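Local structure of conserved domain protein (Porphyromonas gingivalis, 3PNN) at residues Thr34-Ile44 with Ile67-Ile75. The protein is probably a cytoplasmic glycosyltransferase with a Rossmann-like alpha/beta/alpha fold, forming glycosidic linkages by passing sugar units to an acceptor. Sequence-based numbering, arbitrary orientation.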
# COMPACT_ATOMS: atom_id res chain seq x y z
N THR A 34 4.54 -16.74 -0.01
CA THR A 34 3.55 -15.81 0.50
C THR A 34 3.17 -14.76 -0.54
O THR A 34 3.86 -14.59 -1.54
CB THR A 34 4.09 -15.04 1.72
OG1 THR A 34 5.17 -14.20 1.29
CG2 THR A 34 4.61 -16.03 2.78
N ILE A 35 2.08 -14.04 -0.30
CA ILE A 35 1.71 -12.95 -1.20
C ILE A 35 2.84 -11.93 -1.32
O ILE A 35 3.16 -11.47 -2.42
CB ILE A 35 0.42 -12.26 -0.75
CG1 ILE A 35 -0.77 -13.18 -1.07
CG2 ILE A 35 0.25 -10.92 -1.47
CD1 ILE A 35 -2.06 -12.70 -0.51
N MSE A 36 3.47 -11.60 -0.19
CA MSE A 36 4.60 -10.68 -0.21
C MSE A 36 5.70 -11.16 -1.16
O MSE A 36 6.31 -10.35 -1.88
CB MSE A 36 5.18 -10.49 1.20
CG MSE A 36 6.46 -9.67 1.20
SE MSE A 36 7.35 -9.75 2.93
CE MSE A 36 5.93 -8.92 3.94
N ASP A 37 5.95 -12.46 -1.16
CA ASP A 37 6.94 -13.06 -2.06
C ASP A 37 6.63 -12.79 -3.53
O ASP A 37 7.54 -12.49 -4.31
CB ASP A 37 7.01 -14.59 -1.87
CG ASP A 37 7.66 -14.99 -0.54
OD1 ASP A 37 8.40 -14.18 0.07
OD2 ASP A 37 7.42 -16.14 -0.11
N TYR A 38 5.37 -12.93 -3.93
CA TYR A 38 4.99 -12.58 -5.32
C TYR A 38 5.29 -11.11 -5.63
O TYR A 38 5.79 -10.80 -6.71
CB TYR A 38 3.52 -12.93 -5.61
CG TYR A 38 3.35 -14.43 -5.67
CD1 TYR A 38 3.51 -15.11 -6.88
CD2 TYR A 38 3.11 -15.17 -4.52
CE1 TYR A 38 3.41 -16.50 -6.94
CE2 TYR A 38 3.00 -16.57 -4.57
CZ TYR A 38 3.16 -17.22 -5.78
OH TYR A 38 3.07 -18.60 -5.84
N SER A 39 5.02 -10.22 -4.68
CA SER A 39 5.31 -8.79 -4.89
C SER A 39 6.80 -8.55 -5.10
O SER A 39 7.19 -7.82 -6.00
CB SER A 39 4.83 -7.95 -3.71
OG SER A 39 3.41 -7.90 -3.70
N VAL A 40 7.62 -9.15 -4.24
CA VAL A 40 9.06 -8.96 -4.33
C VAL A 40 9.59 -9.55 -5.63
O VAL A 40 10.40 -8.92 -6.32
CB VAL A 40 9.81 -9.54 -3.10
CG1 VAL A 40 11.33 -9.47 -3.31
CG2 VAL A 40 9.38 -8.79 -1.84
N TYR A 41 9.14 -10.75 -5.98
CA TYR A 41 9.53 -11.37 -7.25
C TYR A 41 9.22 -10.44 -8.43
O TYR A 41 10.06 -10.22 -9.31
CB TYR A 41 8.82 -12.72 -7.41
CG TYR A 41 9.32 -13.56 -8.56
CD1 TYR A 41 10.39 -14.44 -8.38
CD2 TYR A 41 8.72 -13.49 -9.80
CE1 TYR A 41 10.85 -15.22 -9.43
CE2 TYR A 41 9.19 -14.26 -10.86
CZ TYR A 41 10.25 -15.12 -10.66
OH TYR A 41 10.70 -15.89 -11.71
N ASP A 42 8.00 -9.91 -8.46
CA ASP A 42 7.62 -9.04 -9.59
C ASP A 42 8.35 -7.70 -9.54
O ASP A 42 8.69 -7.14 -10.58
CB ASP A 42 6.10 -8.84 -9.65
CG ASP A 42 5.38 -10.04 -10.26
OD1 ASP A 42 6.01 -10.78 -11.05
OD2 ASP A 42 4.19 -10.24 -9.96
N ALA A 43 8.63 -7.19 -8.34
CA ALA A 43 9.33 -5.91 -8.26
C ALA A 43 10.73 -6.07 -8.83
O ALA A 43 11.23 -5.22 -9.57
CB ALA A 43 9.38 -5.39 -6.80
N ILE A 44 11.37 -7.20 -8.49
CA ILE A 44 12.69 -7.47 -9.04
C ILE A 44 12.61 -7.55 -10.56
O ILE A 44 13.41 -6.92 -11.25
CB ILE A 44 13.30 -8.77 -8.46
CG1 ILE A 44 13.64 -8.58 -6.98
CG2 ILE A 44 14.53 -9.20 -9.27
CD1 ILE A 44 14.06 -9.87 -6.25
N ILE A 67 11.69 -13.77 7.14
CA ILE A 67 11.39 -13.02 5.92
C ILE A 67 12.63 -12.46 5.21
O ILE A 67 12.83 -12.71 4.02
CB ILE A 67 10.34 -11.92 6.18
CG1 ILE A 67 9.03 -12.58 6.66
CG2 ILE A 67 10.12 -11.05 4.93
CD1 ILE A 67 7.85 -11.65 6.77
N LEU A 68 13.48 -11.73 5.92
CA LEU A 68 14.67 -11.16 5.28
C LEU A 68 15.58 -12.23 4.68
O LEU A 68 16.27 -11.97 3.69
CB LEU A 68 15.47 -10.27 6.24
CG LEU A 68 14.86 -8.89 6.47
CD1 LEU A 68 15.93 -7.94 7.03
CD2 LEU A 68 14.26 -8.33 5.18
N THR A 69 15.61 -13.41 5.29
CA THR A 69 16.47 -14.48 4.80
C THR A 69 16.04 -14.94 3.41
O THR A 69 16.83 -15.50 2.66
CB THR A 69 16.44 -15.69 5.73
OG1 THR A 69 15.07 -16.04 6.00
CG2 THR A 69 17.15 -15.39 7.05
N LYS A 70 14.77 -14.72 3.08
CA LYS A 70 14.28 -15.12 1.76
C LYS A 70 14.84 -14.23 0.65
O LYS A 70 15.03 -14.68 -0.49
CB LYS A 70 12.74 -15.11 1.72
CG LYS A 70 12.08 -16.24 2.52
CD LYS A 70 10.56 -16.33 2.30
CE LYS A 70 9.82 -15.17 2.95
NZ LYS A 70 8.33 -15.26 2.77
N TYR A 71 15.09 -12.96 0.97
CA TYR A 71 15.45 -11.97 -0.05
C TYR A 71 16.92 -11.55 -0.04
O TYR A 71 17.41 -11.04 -1.04
CB TYR A 71 14.57 -10.71 0.07
CG TYR A 71 13.10 -11.00 0.26
CD1 TYR A 71 12.46 -11.97 -0.51
CD2 TYR A 71 12.34 -10.28 1.19
CE1 TYR A 71 11.11 -12.23 -0.34
CE2 TYR A 71 10.99 -10.54 1.36
CZ TYR A 71 10.38 -11.51 0.59
OH TYR A 71 9.04 -11.79 0.76
N GLU A 72 17.62 -11.77 1.07
CA GLU A 72 18.99 -11.29 1.17
C GLU A 72 19.84 -11.87 0.04
O GLU A 72 19.75 -13.06 -0.30
CB GLU A 72 19.61 -11.64 2.52
CG GLU A 72 20.99 -11.01 2.74
CD GLU A 72 21.66 -11.49 4.02
OE1 GLU A 72 21.57 -10.76 5.04
OE2 GLU A 72 22.28 -12.58 4.00
N GLY A 73 20.67 -11.03 -0.56
CA GLY A 73 21.49 -11.50 -1.67
C GLY A 73 20.76 -11.51 -3.00
O GLY A 73 21.42 -11.52 -4.04
N ARG A 74 19.42 -11.50 -3.00
CA ARG A 74 18.67 -11.42 -4.25
C ARG A 74 18.47 -9.95 -4.63
O ARG A 74 18.41 -9.59 -5.80
CB ARG A 74 17.29 -12.06 -4.11
CG ARG A 74 17.28 -13.52 -3.66
CD ARG A 74 17.50 -14.47 -4.83
NE ARG A 74 17.19 -15.85 -4.46
CZ ARG A 74 16.11 -16.51 -4.87
NH1 ARG A 74 15.91 -17.76 -4.49
NH2 ARG A 74 15.23 -15.92 -5.68
N ILE A 75 18.33 -9.11 -3.61
CA ILE A 75 18.08 -7.68 -3.79
C ILE A 75 18.44 -7.02 -2.45
O ILE A 75 18.26 -7.64 -1.40
CB ILE A 75 16.60 -7.41 -4.14
CG1 ILE A 75 16.36 -5.91 -4.37
CG2 ILE A 75 15.66 -7.93 -3.05
CD1 ILE A 75 14.98 -5.57 -4.85
O HOH W 1 6.61 -13.04 3.46
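Asp37 OD1 is gripped by two donors from the 67-75 segment. Tyr71 OH gives it a short hydrogen bond, 2.6 Å to Asp37 OD1, arriving nearly head-on to the carboxylate C-O bond, and Lys70 NZ comes in on the syn side at 2.9 Å from the same oxygen, slightly out of the carboxylate plane. The ammonium also reaches Asp37 OD2, though weakly, which completes the salt bridge. OD2 has its own firm donor at home: Thr34 N, 2.9 Å from Asp37 OD2, approaching from above the carboxylate plane. Thr34 OG1 in turn accepts from Asp37 N, making a capping box at the start of helix 35-46. A water joins Thr34 OG1 to Lys70 NZ and so ties the cap to the lysine as well. To bring its ammonium here, Lys70 runs extended except for a bend at chi3 (-71°).

The Tyr71 ring stands almost perpendicular to the carboxylate, the planes 86° apart. Val40 CG2 makes a CH-pi contact over one ring face, toward the rim, at 3.8 Å from Tyr71 CZ, while the backbone oxygen of Ile67 lies over the opposite face. Met36 SE (the residue is selenomethionine) sits at the ring edge, a Met-aromatic contact, and is also 3.7 Å from Ile67 CG2. Further along, Ile44 CG1 meets Ile75 CD1 at 3.9 Å, where the chain heads into strand 77-81. Side chains of both segments also rest on Phe53 and Leu51 of strand 50-55, so the contact joins two neighbouring helices on one side of the parallel strands; the axes of segments 35-44 and 67-71 run 29° from parallel.

With a lysine and the start of a helix beside it, the Asp37 carboxylate is probably held ionised; Asp37 is both the partner of Thr34 in the capping box and the link to Lys70 and Tyr71 of the other helix.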